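PDB 5MDN: DNA polymerase from Pyrobaculum calidifontis, which probably catalyses template-directed DNA synthesis, adding deoxyribonucleotides from their triphosphates to a growing DNA strand with release of diphosphate. Local coordinates for residues Q261-V264 with Y265-S269; G359-L362 with D363-A366; D625-E628 with L629-E632; Y668-L672 with D673-I677; Y425-I428 with M429-Y432. All coordinates share one frame; numbering follows the deposited sequence.

Contact 1: residues Q261-V264 with Y265-S269; sequences QQSV and YGHWS
Gln262 lays its CB over a face of the Trp268 indole, 3.8 Å from the centroid of the six-membered ring and 17° off the ring normal, a CH-pi contact within a non-hydrogen-bonded antiparallel pair. With CG anti to the backbone N (chi1 -178°), the rest of the chain passes extended across the indole, its amide standing 86° from the ring plane. A glycine at Trp268 would probably leave the aliphatic part of Gln262 without its aromatic floor and open a gap against Pro238 and Ser241 of helix 232-247. At the bend, His267 grips one oxygen twice: its ND1 lies 2.6 Å from Val264 O, in the carbonyl plane on a lone pair and with the oxygen near the imidazole plane, while its backbone N reaches Val264 O at 2.9 Å from above the carbonyl plane. The ND1 bond would restrain rotation of the imidazole. The two short strands 261-262 and 268-269 form a beta hairpin in the exonuclease domain, probably the counterpart of the hairpin that other family B polymerases carry there. Its ladder consists of Gln261 N to Ser269 O at 3.1 Å and Ser269 N to Gln261 O at 2.7 Å. Ser263 N to His267 O, at 2.7 Å, continues it into the turn. Val264 CG2 sits over the centre of the Tyr265 ring, 3.7 Å from the centroid; beyond that, Tyr265 OH is held by hydrogen bonds with Asn372 and Arg114.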
loop_
_atom_site.group_PDB
_atom_site.type_symbol
_atom_site.label_atom_id
_atom_site.label_comp_id
_atom_site.label_asym_id
_atom_site.label_seq_id
_atom_site.Cartn_x
_atom_site.Cartn_y
_atom_site.Cartn_z
ATOM N N GLN A 261 -2.234 18.656 -6.856
ATOM C CA GLN A 261 -0.830 18.808 -6.505
ATOM C C GLN A 261 -0.270 17.452 -6.099
ATOM O O GLN A 261 -0.953 16.665 -5.435
ATOM C CB GLN A 261 -0.648 19.810 -5.357
ATOM C CG GLN A 261 -1.327 21.157 -5.563
ATOM C CD GLN A 261 -0.609 22.031 -6.573
ATOM O OE1 GLN A 261 0.610 21.952 -6.725
ATOM N NE2 GLN A 261 -1.362 22.888 -7.253
ATOM N N GLN A 262 0.971 17.178 -6.496
ATOM C CA GLN A 262 1.663 15.984 -6.026
ATOM C C GLN A 262 2.202 16.227 -4.622
ATOM O O GLN A 262 2.878 17.229 -4.372
ATOM C CB GLN A 262 2.802 15.603 -6.972
ATOM C CG GLN A 262 3.535 14.337 -6.558
ATOM C CD GLN A 262 4.430 13.786 -7.651
ATOM O OE1 GLN A 262 5.653 13.786 -7.522
ATOM N NE2 GLN A 262 3.823 13.299 -8.728
ATOM N N SER A 263 1.907 15.305 -3.708
ATOM C CA SER A 263 2.242 15.513 -2.306
ATOM C C SER A 263 2.978 14.321 -1.703
ATOM O O SER A 263 3.705 13.606 -2.402
ATOM C CB SER A 263 0.974 15.813 -1.503
ATOM O OG SER A 263 1.274 16.020 -0.134
ATOM N N VAL A 264 2.792 14.110 -0.397
ATOM C CA VAL A 264 3.573 13.118 0.328
ATOM C C VAL A 264 3.263 11.706 -0.175
ATOM O O VAL A 264 2.166 11.422 -0.678
ATOM C CB VAL A 264 3.311 13.249 1.839
ATOM C CG1 VAL A 264 1.882 12.842 2.178
ATOM C CG2 VAL A 264 4.325 12.445 2.644
ATOM N N TYR A 265 4.252 10.819 -0.048
ATOM C CA TYR A 265 4.229 9.443 -0.539
ATOM C C TYR A 265 4.028 9.356 -2.046
ATOM O O TYR A 265 3.720 8.276 -2.564
ATOM C CB TYR A 265 3.154 8.599 0.160
ATOM C CG TYR A 265 3.024 8.839 1.644
ATOM C CD1 TYR A 265 4.073 8.563 2.509
ATOM C CD2 TYR A 265 1.838 9.315 2.184
ATOM C CE1 TYR A 265 3.951 8.774 3.868
ATOM C CE2 TYR A 265 1.704 9.528 3.539
ATOM C CZ TYR A 265 2.763 9.256 4.377
ATOM O OH TYR A 265 2.628 9.470 5.730
ATOM N N GLY A 266 4.199 10.461 -2.766
ATOM C CA GLY A 266 3.852 10.489 -4.170
ATOM C C GLY A 266 2.369 10.509 -4.458
ATOM O O GLY A 266 1.981 10.420 -5.626
ATOM N N HIS A 267 1.528 10.619 -3.432
ATOM C CA HIS A 267 0.096 10.726 -3.659
ATOM C C HIS A 267 -0.241 12.110 -4.204
ATOM O O HIS A 267 0.505 13.077 -4.027
ATOM C CB HIS A 267 -0.683 10.452 -2.371
ATOM C CG HIS A 267 -1.080 11.687 -1.622
ATOM N ND1 HIS A 267 -0.271 12.278 -0.675
ATOM C CD2 HIS A 267 -2.210 12.433 -1.667
ATOM C CE1 HIS A 267 -0.882 13.338 -0.175
ATOM N NE2 HIS A 267 -2.060 13.455 -0.762
ATOM N N TRP A 268 -1.382 12.198 -4.878
ATOM C CA TRP A 268 -1.825 13.435 -5.506
ATOM C C TRP A 268 -3.003 13.998 -4.726
ATOM O O TRP A 268 -4.026 13.323 -4.564
ATOM C CB TRP A 268 -2.195 13.206 -6.970
ATOM C CG TRP A 268 -0.995 13.176 -7.857
ATOM C CD1 TRP A 268 -0.079 12.170 -7.967
ATOM C CD2 TRP A 268 -0.555 14.217 -8.737
ATOM N NE1 TRP A 268 0.894 12.513 -8.874
ATOM C CE2 TRP A 268 0.625 13.767 -9.359
ATOM C CE3 TRP A 268 -1.049 15.483 -9.065
ATOM C CZ2 TRP A 268 1.317 14.537 -10.289
ATOM C CZ3 TRP A 268 -0.359 16.247 -9.987
ATOM C CH2 TRP A 268 0.810 15.771 -10.588
ATOM N N SER A 269 -2.853 15.229 -4.243
ATOM C CA SER A 269 -3.874 15.881 -3.439
ATOM C C SER A 269 -4.885 16.579 -4.339
ATOM O O SER A 269 -4.510 17.301 -5.267
ATOM C CB SER A 269 -3.240 16.887 -2.477
ATOM O OG SER A 269 -4.230 17.694 -1.863
#

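Contact 2: residues G359-L362 with D363-A366; sequences GLPL and DQVA
Gln364 folds back over Pro361 at the start of the short, weakly bonded helix 362-365, where the chain coming from Gly359 turns into helical geometry. Its CB lies 3.8 Å from Pro361 O. From there CG stands anti to the carbonyl carbon (chi1 -69°) and the chain continues extended, which carries the amide obliquely across the proline ring. CD comes to 4.1 Å from Pro361 CD, OE1 faces Pro361 CG at 4.0 Å, and NE2 arrives 4.1 Å from Leu360 CD2, the leucine and glutamine side chains crossing at about a right angle. All of these are van der Waals contacts, so on this side the amide meets carbon atoms of Pro361 and Leu360; Arg114 and His267 are further neighbours of the glutamine. The turn itself is set by the backbone: Pro361 O accepts from Gln364 N, placed above the carbonyl plane, and from Val365 N, nearly in line with the C=O bond, a shared acceptor holding two successive amides. Leu362, for its part, packs on Leu351 and Ile352 of helix 326-356 while its CD1 meets Val365 CG1 at 4.2 Å. Within this buried turn Asp363 is a magnesium ligand together with Asp7, its side chain about 3 Å from the ion at nearest atoms. Asp363 CG lies between its own backbone N and carbonyl carbon (chi1 52°), and the carboxylate OD1 passes 4.0 Å from Pro361 CB.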
loop_
_atom_site.group_PDB
_atom_site.type_symbol
_atom_site.label_atom_id
_atom_site.label_comp_id
_atom_site.label_asym_id
_atom_site.label_seq_id
_atom_site.Cartn_x
_atom_site.Cartn_y
_atom_site.Cartn_z
ATOM N N GLY A 359 -5.210 7.062 11.790
ATOM C CA GLY A 359 -5.462 8.487 11.791
ATOM C C GLY A 359 -5.004 9.259 10.574
ATOM O O GLY A 359 -5.042 10.495 10.603
ATOM N N LEU A 360 -4.584 8.583 9.503
ATOM C CA LEU A 360 -4.228 9.300 8.288
ATOM C C LEU A 360 -5.468 9.589 7.443
ATOM O O LEU A 360 -6.441 8.829 7.470
ATOM C CB LEU A 360 -3.222 8.498 7.467
ATOM C CG LEU A 360 -1.795 8.404 8.012
ATOM C CD1 LEU A 360 -0.978 7.413 7.194
ATOM C CD2 LEU A 360 -1.130 9.772 8.017
ATOM N N PRO A 361 -5.462 10.690 6.690
ATOM C CA PRO A 361 -6.594 10.978 5.801
ATOM C C PRO A 361 -6.731 9.929 4.705
ATOM O O PRO A 361 -5.813 9.153 4.422
ATOM C CB PRO A 361 -6.253 12.357 5.217
ATOM C CG PRO A 361 -5.230 12.931 6.146
ATOM C CD PRO A 361 -4.464 11.770 6.685
ATOM N N LEU A 362 -7.918 9.907 4.093
ATOM C CA LEU A 362 -8.263 8.838 3.162
ATOM C C LEU A 362 -7.347 8.826 1.944
ATOM O O LEU A 362 -7.061 7.755 1.396
ATOM C CB LEU A 362 -9.727 8.980 2.737
ATOM C CG LEU A 362 -10.416 7.794 2.062
ATOM C CD1 LEU A 362 -10.051 6.495 2.759
ATOM C CD2 LEU A 362 -11.924 7.998 2.078
ATOM N N ASP A 363 -6.889 9.999 1.500
ATOM C CA ASP A 363 -6.001 10.075 0.349
ATOM C C ASP A 363 -4.572 9.635 0.657
ATOM O O ASP A 363 -3.776 9.493 -0.278
ATOM C CB ASP A 363 -6.002 11.499 -0.220
ATOM C CG ASP A 363 -5.718 12.558 0.831
ATOM O OD1 ASP A 363 -4.718 12.436 1.565
ATOM O OD2 ASP A 363 -6.508 13.522 0.926
ATOM N N GLN A 364 -4.225 9.424 1.928
ATOM C CA GLN A 364 -2.872 9.037 2.307
ATOM C C GLN A 364 -2.764 7.661 2.947
ATOM O O GLN A 364 -1.666 7.091 2.944
ATOM C CB GLN A 364 -2.269 10.060 3.281
ATOM C CG GLN A 364 -1.960 11.414 2.667
ATOM C CD GLN A 364 -1.704 12.479 3.714
ATOM O OE1 GLN A 364 -2.227 13.592 3.634
ATOM N NE2 GLN A 364 -0.885 12.145 4.701
ATOM N N VAL A 365 -3.847 7.131 3.522
ATOM C CA VAL A 365 -3.759 5.904 4.312
ATOM C C VAL A 365 -3.214 4.751 3.475
ATOM O O VAL A 365 -2.406 3.946 3.954
ATOM C CB VAL A 365 -5.128 5.575 4.940
ATOM C CG1 VAL A 365 -6.196 5.358 3.870
ATOM C CG2 VAL A 365 -5.017 4.357 5.845
ATOM N N ALA A 366 -3.637 4.651 2.212
ATOM C CA ALA A 366 -3.162 3.569 1.356
ATOM C C ALA A 366 -1.806 3.877 0.730
ATOM O O ALA A 366 -1.008 2.958 0.510
ATOM C CB ALA A 366 -4.190 3.280 0.263
#

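Contact 3: residues D625-E628 with L629-E632; sequences DWCE and LAKE
Trp626 and Ala630 meet through their CB atoms, 3.7 Å apart, with the methyl group set obliquely to the indole and also near its CG and CE3. Trp626, one residue before the N-cap, thus lays its side chain against the first turn of the helix. Cys627 is oriented differently: its SG sits between the backbone N and the carbonyl carbon (chi1 64°), which turns the sulfur toward the amides of the first turn, where it accepts from Ala630 N at 3.5 Å with an N-H...S angle of 156°. The same sulfur packs on Leu629 CB at 3.9 Å. Glu628 and Lys631 lie side by side and point the same way, both chains bent at chi2, and close a salt bridge between Glu628 OE2 and Lys631 NZ at 3.3 Å. The negative charge of Glu628 near the amino end is likely to suit the helix dipole. Regular helical bonding has already begun here, from Lys631 N to Cys627 O at 3.2 Å and from Glu632 N to Glu628 O at 3.1 Å. A side chain accepting from the amide three residues ahead, just before the first helical residue, identifies Cys627 as the N-cap of helix 628-643.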
loop_
_atom_site.group_PDB
_atom_site.type_symbol
_atom_site.label_atom_id
_atom_site.label_comp_id
_atom_site.label_asym_id
_atom_site.label_seq_id
_atom_site.Cartn_x
_atom_site.Cartn_y
_atom_site.Cartn_z
ATOM N N ASP A 625 12.890 -10.562 -16.783
ATOM C CA ASP A 625 12.973 -9.966 -18.109
ATOM C C ASP A 625 12.509 -10.960 -19.165
ATOM O O ASP A 625 13.155 -11.136 -20.199
ATOM C CB ASP A 625 14.401 -9.485 -18.394
ATOM C CG ASP A 625 15.424 -10.599 -18.302
ATOM O OD1 ASP A 625 15.101 -11.642 -17.698
ATOM O OD2 ASP A 625 16.548 -10.432 -18.826
ATOM N N TRP A 626 11.385 -11.615 -18.895
ATOM C CA TRP A 626 10.816 -12.560 -19.838
ATOM C C TRP A 626 9.871 -11.860 -20.806
ATOM O O TRP A 626 9.509 -10.692 -20.639
ATOM C CB TRP A 626 10.060 -13.680 -19.141
ATOM C CG TRP A 626 10.898 -14.612 -18.351
ATOM C CD1 TRP A 626 12.238 -14.836 -18.484
ATOM C CD2 TRP A 626 10.419 -15.545 -17.384
ATOM N NE1 TRP A 626 12.636 -15.814 -17.593
ATOM C CE2 TRP A 626 11.533 -16.269 -16.917
ATOM C CE3 TRP A 626 9.158 -15.823 -16.844
ATOM C CZ2 TRP A 626 11.427 -17.258 -15.940
ATOM C CZ3 TRP A 626 9.060 -16.805 -15.880
ATOM C CH2 TRP A 626 10.179 -17.512 -15.426
ATOM N N CYS A 627 9.492 -12.593 -21.850
ATOM C CA CYS A 627 8.397 -12.185 -22.714
ATOM C C CYS A 627 7.067 -12.636 -22.112
ATOM O O CYS A 627 7.018 -13.418 -21.159
ATOM C CB CYS A 627 8.573 -12.774 -24.112
ATOM S SG CYS A 627 8.493 -14.584 -24.175
ATOM N N GLU A 628 5.972 -12.129 -22.683
ATOM C CA GLU A 628 4.653 -12.443 -22.147
ATOM C C GLU A 628 4.215 -13.868 -22.463
ATOM O O GLU A 628 3.292 -14.374 -21.817
ATOM C CB GLU A 628 3.618 -11.444 -22.663
ATOM C CG GLU A 628 3.915 -10.007 -22.269
ATOM C CD GLU A 628 3.891 -9.806 -20.763
ATOM O OE1 GLU A 628 3.023 -10.405 -20.096
ATOM O OE2 GLU A 628 4.745 -9.055 -20.245
ATOM N N LEU A 629 4.855 -14.526 -23.431
ATOM C CA LEU A 629 4.594 -15.946 -23.640
ATOM C C LEU A 629 5.215 -16.784 -22.528
ATOM O O LEU A 629 4.612 -17.760 -22.067
ATOM C CB LEU A 629 5.120 -16.384 -25.007
ATOM C CG LEU A 629 4.962 -17.870 -25.334
ATOM C CD1 LEU A 629 3.499 -18.281 -25.265
ATOM C CD2 LEU A 629 5.547 -18.190 -26.703
ATOM N N ALA A 630 6.425 -16.420 -22.092
ATOM C CA ALA A 630 7.050 -17.115 -20.971
ATOM C C ALA A 630 6.219 -16.970 -19.701
ATOM O O ALA A 630 6.137 -17.902 -18.893
ATOM C CB ALA A 630 8.468 -16.590 -20.751
ATOM N N LYS A 631 5.606 -15.800 -19.504
ATOM C CA LYS A 631 4.716 -15.608 -18.364
ATOM C C LYS A 631 3.481 -16.495 -18.478
ATOM O O LYS A 631 3.037 -17.083 -17.484
ATOM C CB LYS A 631 4.305 -14.138 -18.260
ATOM C CG LYS A 631 5.445 -13.175 -17.969
ATOM C CD LYS A 631 5.320 -12.573 -16.578
ATOM C CE LYS A 631 6.179 -11.326 -16.436
ATOM N NZ LYS A 631 5.745 -10.256 -17.378
ATOM N N GLU A 632 2.906 -16.587 -19.680
ATOM C CA GLU A 632 1.752 -17.455 -19.891
ATOM C C GLU A 632 2.090 -18.913 -19.598
ATOM O O GLU A 632 1.290 -19.631 -18.986
ATOM C CB GLU A 632 1.247 -17.301 -21.327
ATOM C CG GLU A 632 -0.062 -18.019 -21.628
ATOM C CD GLU A 632 -1.218 -17.501 -20.795
ATOM O OE1 GLU A 632 -1.232 -16.289 -20.487
ATOM O OE2 GLU A 632 -2.114 -18.302 -20.452
#

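Contact 4: residues Y668-L672 with D673-I677; sequences YKFDL and DDLII
Phe670 holds CG between its backbone N and carbonyl carbon (chi1 54°) and Leu675 holds CG beside its own N (chi1 -59°), a pair of torsions that brings the leucine methyl over the ring. Leu675 CD1 is 3.7 Å from the ring centroid, displaced toward the rim, and its nearest ring atom is Phe670 CE1 at 3.5 Å; the two side chains cross at about a right angle in this CH-pi contact. Phe670 also packs on Leu665 of helix 647-666, and Leu675 on Tyr746 of helix 743-756, which places the pair between two helices. The polar flank is acidic: Asp671 OD2 lies 3.7 Å from Asp673 OD2, with the carboxylate planes 57° apart, a proximity of like charges that might raise the proton affinity of one of them. Asp673 has a long, weak ion pair with Lys315 outside. Separately, Leu672 CG approaches Ile676 CD1 at 4.3 Å. The backbone closes at three-residue spacing, with Asp674 N to Asp671 O at 3.2 Å and Leu675 N to Leu672 O at 2.8 Å, each donor above the carbonyl plane. Such bonds with helical phi/psi mark two overlapping beta turns, which follow the Schellman motif at Tyr668 that ends helix 647-666.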
loop_
_atom_site.group_PDB
_atom_site.type_symbol
_atom_site.label_atom_id
_atom_site.label_comp_id
_atom_site.label_asym_id
_atom_site.label_seq_id
_atom_site.Cartn_x
_atom_site.Cartn_y
_atom_site.Cartn_z
ATOM N N TYR A 668 4.782 -21.784 -36.688
ATOM C CA TYR A 668 4.531 -20.381 -37.011
ATOM C C TYR A 668 3.036 -20.054 -36.938
ATOM O O TYR A 668 2.409 -19.646 -37.919
ATOM C CB TYR A 668 5.106 -20.041 -38.393
ATOM C CG TYR A 668 6.596 -20.292 -38.520
ATOM C CD1 TYR A 668 7.523 -19.503 -37.850
ATOM C CD2 TYR A 668 7.071 -21.328 -39.315
ATOM C CE1 TYR A 668 8.884 -19.743 -37.971
ATOM C CE2 TYR A 668 8.425 -21.573 -39.442
ATOM C CZ TYR A 668 9.327 -20.780 -38.769
ATOM O OH TYR A 668 10.675 -21.023 -38.895
ATOM N N LYS A 669 2.473 -20.237 -35.741
ATOM C CA LYS A 669 1.089 -19.863 -35.467
ATOM C C LYS A 669 0.999 -18.953 -34.244
ATOM O O LYS A 669 -0.081 -18.799 -33.664
ATOM C CB LYS A 669 0.221 -21.100 -35.229
ATOM C CG LYS A 669 -1.275 -20.852 -35.376
ATOM C CD LYS A 669 -2.083 -21.900 -34.647
ATOM C CE LYS A 669 -1.801 -21.752 -33.151
ATOM N NZ LYS A 669 -2.653 -22.594 -32.272
ATOM N N PHE A 670 2.103 -18.339 -33.846
ATOM C CA PHE A 670 2.077 -17.464 -32.688
ATOM C C PHE A 670 1.468 -16.110 -33.035
ATOM O O PHE A 670 1.443 -15.684 -34.193
ATOM C CB PHE A 670 3.491 -17.280 -32.136
ATOM C CG PHE A 670 4.484 -16.812 -33.160
ATOM C CD1 PHE A 670 4.573 -15.471 -33.502
ATOM C CD2 PHE A 670 5.316 -17.716 -33.797
ATOM C CE1 PHE A 670 5.479 -15.043 -34.451
ATOM C CE2 PHE A 670 6.224 -17.295 -34.746
ATOM C CZ PHE A 670 6.306 -15.955 -35.073
ATOM N N ASP A 671 0.962 -15.439 -32.005
ATOM C CA ASP A 671 0.672 -14.017 -32.088
ATOM C C ASP A 671 1.938 -13.273 -31.691
ATOM O O ASP A 671 2.585 -13.627 -30.701
ATOM C CB ASP A 671 -0.495 -13.635 -31.175
ATOM C CG ASP A 671 -0.884 -12.172 -31.307
ATOM O OD1 ASP A 671 -0.336 -11.478 -32.188
ATOM O OD2 ASP A 671 -1.745 -11.715 -30.524
ATOM N N LEU A 672 2.296 -12.251 -32.471
ATOM C CA LEU A 672 3.580 -11.595 -32.260
ATOM C C LEU A 672 3.640 -10.887 -30.913
ATOM O O LEU A 672 4.703 -10.862 -30.284
ATOM C CB LEU A 672 3.862 -10.608 -33.392
ATOM C CG LEU A 672 5.284 -10.048 -33.448
ATOM C CD1 LEU A 672 6.261 -11.125 -33.893
ATOM C CD2 LEU A 672 5.356 -8.841 -34.369
ATOM N N ASP A 673 2.511 -10.342 -30.445
ATOM C CA ASP A 673 2.477 -9.633 -29.167
ATOM C C ASP A 673 3.063 -10.468 -28.035
ATOM O O ASP A 673 3.714 -9.933 -27.129
ATOM C CB ASP A 673 1.042 -9.224 -28.836
ATOM C CG ASP A 673 0.485 -8.210 -29.816
ATOM O OD1 ASP A 673 1.273 -7.401 -30.350
ATOM O OD2 ASP A 673 -0.740 -8.222 -30.050
ATOM N N ASP A 674 2.837 -11.783 -28.064
ATOM C CA ASP A 674 3.327 -12.646 -26.997
ATOM C C ASP A 674 4.845 -12.791 -27.008
ATOM O O ASP A 674 5.414 -13.266 -26.019
ATOM C CB ASP A 674 2.669 -14.022 -27.099
ATOM C CG ASP A 674 1.155 -13.949 -27.035
ATOM O OD1 ASP A 674 0.628 -13.240 -26.152
ATOM O OD2 ASP A 674 0.491 -14.600 -27.870
ATOM N N LEU A 675 5.511 -12.406 -28.097
ATOM C CA LEU A 675 6.956 -12.556 -28.207
ATOM C C LEU A 675 7.739 -11.313 -27.794
ATOM O O LEU A 675 8.968 -11.385 -27.695
ATOM C CB LEU A 675 7.336 -12.941 -29.642
ATOM C CG LEU A 675 6.725 -14.236 -30.187
ATOM C CD1 LEU A 675 7.395 -14.632 -31.493
ATOM C CD2 LEU A 675 6.827 -15.361 -29.167
ATOM N N ILE A 676 7.071 -10.181 -27.555
ATOM C CA ILE A 676 7.775 -8.954 -27.190
ATOM C C ILE A 676 8.324 -9.062 -25.773
ATOM O O ILE A 676 7.658 -9.571 -24.859
ATOM C CB ILE A 676 6.858 -7.727 -27.346
ATOM C CG1 ILE A 676 6.730 -7.319 -28.817
ATOM C CG2 ILE A 676 7.357 -6.550 -26.519
ATOM C CD1 ILE A 676 5.765 -8.115 -29.628
ATOM N N ILE A 677 9.553 -8.583 -25.587
ATOM C CA ILE A 677 10.231 -8.558 -24.296
ATOM C C ILE A 677 10.390 -7.102 -23.876
ATOM O O ILE A 677 11.022 -6.310 -24.586
ATOM C CB ILE A 677 11.594 -9.265 -24.367
ATOM C CG1 ILE A 677 11.433 -10.674 -24.948
ATOM C CG2 ILE A 677 12.238 -9.322 -22.994
ATOM C CD1 ILE A 677 12.741 -11.350 -25.285
#

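Contact 5: residues Y425-I428 with M429-Y432; sequences YPNI and MMKY
Met429 fills the buried side of this helix, its terminal CE 4.4 Å from Tyr425 CB one turn back. CG stands anti to the carbonyl carbon (chi1 -71°) and the chain bends at its last torsion (chi3 -72°), bringing CE back beside the Tyr425 carbonyl. Around it stand Leu473, Met514, Leu518 and Val534, side chains of three other helices. An alanine in place of Met429 is likely to open a gap among those helices and remove one apolar neighbour of Tyr425. Also buried, Tyr425 stacks with Tyr515, and Ile428 packs on Phe537 and Ala538. Burial falls off at Asn427 and Met430, both partly exposed, and Lys431 lies exposed. Met430 CE still touches Pro426 CB at 4.0 Å, and its side chain reaches Leu473 and Val477 of helix 468-486, while Asn427 ND2 is bonded to Gly584 O. Toward the end of the helix, Tyr432 CD2 comes only to 4.4 Å from Ile428 CG2, and its ring stacks with Phe537. Helical bonds run through the segment, including Met430 N to Pro426 O and Lys431 N to Asn427 O, each 2.8 Å. The run Tyr425-Ile428 belongs to motif A of family B polymerases; apolar contacts dominate its helix's buried face, while Asn427 and Lys431 bring polar groups to the more exposed one.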
loop_
_atom_site.group_PDB
_atom_site.type_symbol
_atom_site.label_atom_id
_atom_site.label_comp_id
_atom_site.label_asym_id
_atom_site.label_seq_id
_atom_site.Cartn_x
_atom_site.Cartn_y
_atom_site.Cartn_z
ATOM N N TYR A 425 1.684 -11.861 18.271
ATOM C CA TYR A 425 2.661 -10.833 18.608
ATOM C C TYR A 425 2.112 -9.780 19.569
ATOM O O TYR A 425 2.815 -9.402 20.516
ATOM C CB TYR A 425 3.192 -10.176 17.335
ATOM C CG TYR A 425 3.903 -11.153 16.441
ATOM C CD1 TYR A 425 5.185 -11.589 16.746
ATOM C CD2 TYR A 425 3.286 -11.661 15.306
ATOM C CE1 TYR A 425 5.838 -12.490 15.940
ATOM C CE2 TYR A 425 3.931 -12.562 14.493
ATOM C CZ TYR A 425 5.206 -12.972 14.817
ATOM O OH TYR A 425 5.849 -13.869 14.007
ATOM N N PRO A 426 0.892 -9.260 19.375
ATOM C CA PRO A 426 0.325 -8.402 20.431
ATOM C C PRO A 426 0.201 -9.114 21.765
ATOM O O PRO A 426 0.508 -8.524 22.809
ATOM C CB PRO A 426 -1.044 -8.005 19.862
ATOM C CG PRO A 426 -0.875 -8.095 18.393
ATOM C CD PRO A 426 0.035 -9.267 18.173
ATOM N N ASN A 427 -0.251 -10.373 21.756
ATOM C CA ASN A 427 -0.334 -11.158 22.985
ATOM C C ASN A 427 1.012 -11.216 23.698
ATOM O O ASN A 427 1.101 -10.954 24.903
ATOM C CB ASN A 427 -0.827 -12.571 22.673
ATOM C CG ASN A 427 -2.260 -12.799 23.101
ATOM O OD1 ASN A 427 -3.139 -11.976 22.840
ATOM N ND2 ASN A 427 -2.504 -13.918 23.774
ATOM N N ILE A 428 2.068 -11.584 22.969
ATOM C CA ILE A 428 3.405 -11.665 23.556
ATOM C C ILE A 428 3.806 -10.326 24.168
ATOM O O ILE A 428 4.302 -10.261 25.300
ATOM C CB ILE A 428 4.419 -12.131 22.498
ATOM C CG1 ILE A 428 4.452 -13.657 22.442
ATOM C CG2 ILE A 428 5.809 -11.589 22.797
ATOM C CD1 ILE A 428 5.159 -14.198 21.231
ATOM N N MET A 429 3.595 -9.235 23.427
ATOM C CA MET A 429 4.050 -7.928 23.891
ATOM C C MET A 429 3.206 -7.406 25.049
ATOM O O MET A 429 3.720 -6.682 25.908
ATOM C CB MET A 429 4.051 -6.938 22.727
ATOM C CG MET A 429 5.147 -7.214 21.708
ATOM S SD MET A 429 5.245 -5.986 20.395
ATOM C CE MET A 429 3.779 -6.378 19.446
ATOM N N MET A 430 1.914 -7.743 25.087
ATOM C CA MET A 430 1.085 -7.335 26.217
ATOM C C MET A 430 1.347 -8.203 27.443
ATOM O O MET A 430 1.550 -7.686 28.546
ATOM C CB MET A 430 -0.399 -7.379 25.843
ATOM C CG MET A 430 -0.845 -6.268 24.906
ATOM S SD MET A 430 -2.566 -6.417 24.380
ATOM C CE MET A 430 -2.547 -7.995 23.535
ATOM N N LYS A 431 1.344 -9.527 27.266
ATOM C CA LYS A 431 1.448 -10.437 28.404
ATOM C C LYS A 431 2.821 -10.372 29.066
ATOM O O LYS A 431 2.937 -10.624 30.272
ATOM C CB LYS A 431 1.137 -11.862 27.943
ATOM C CG LYS A 431 1.165 -12.921 29.027
ATOM C CD LYS A 431 0.843 -14.288 28.438
ATOM C CE LYS A 431 0.991 -15.399 29.465
ATOM N NZ LYS A 431 0.052 -15.233 30.608
ATOM N N TYR A 432 3.862 -10.027 28.311
ATOM C CA TYR A 432 5.207 -9.902 28.855
ATOM C C TYR A 432 5.694 -8.462 28.914
ATOM O O TYR A 432 6.833 -8.226 29.333
ATOM C CB TYR A 432 6.180 -10.762 28.042
ATOM C CG TYR A 432 5.861 -12.236 28.121
ATOM C CD1 TYR A 432 5.980 -12.926 29.321
ATOM C CD2 TYR A 432 5.416 -12.934 27.005
ATOM C CE1 TYR A 432 5.681 -14.271 29.405
ATOM C CE2 TYR A 432 5.112 -14.280 27.081
ATOM C CZ TYR A 432 5.248 -14.942 28.282
ATOM O OH TYR A 432 4.948 -16.282 28.362
#

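How the contacts relate
Contacts 1 and 2 meet directly, although one belongs to the exonuclease domain and the other to the polymerase region: His267 CE1 packs on Gln364 CG at 3.6 Å and Val264 CG1 on Gln364 NE2 at 3.8 Å, so the hairpin rests on the short helix. The junction flanks a magnesium ion bound by Asp7 and Asp363; the side chain of Ser269 is also about 3 Å from the ion. Contacts 3 and 4 form a second pair, joined by a probable hydrogen bond from Leu629 N to Asp674 O at 2.9 Å and by Cys627 packing on Ile677. Contact 5 stands alone, its nearest atoms about 17 Å from contact 2, and its centre about 55 Å from that of contact 4.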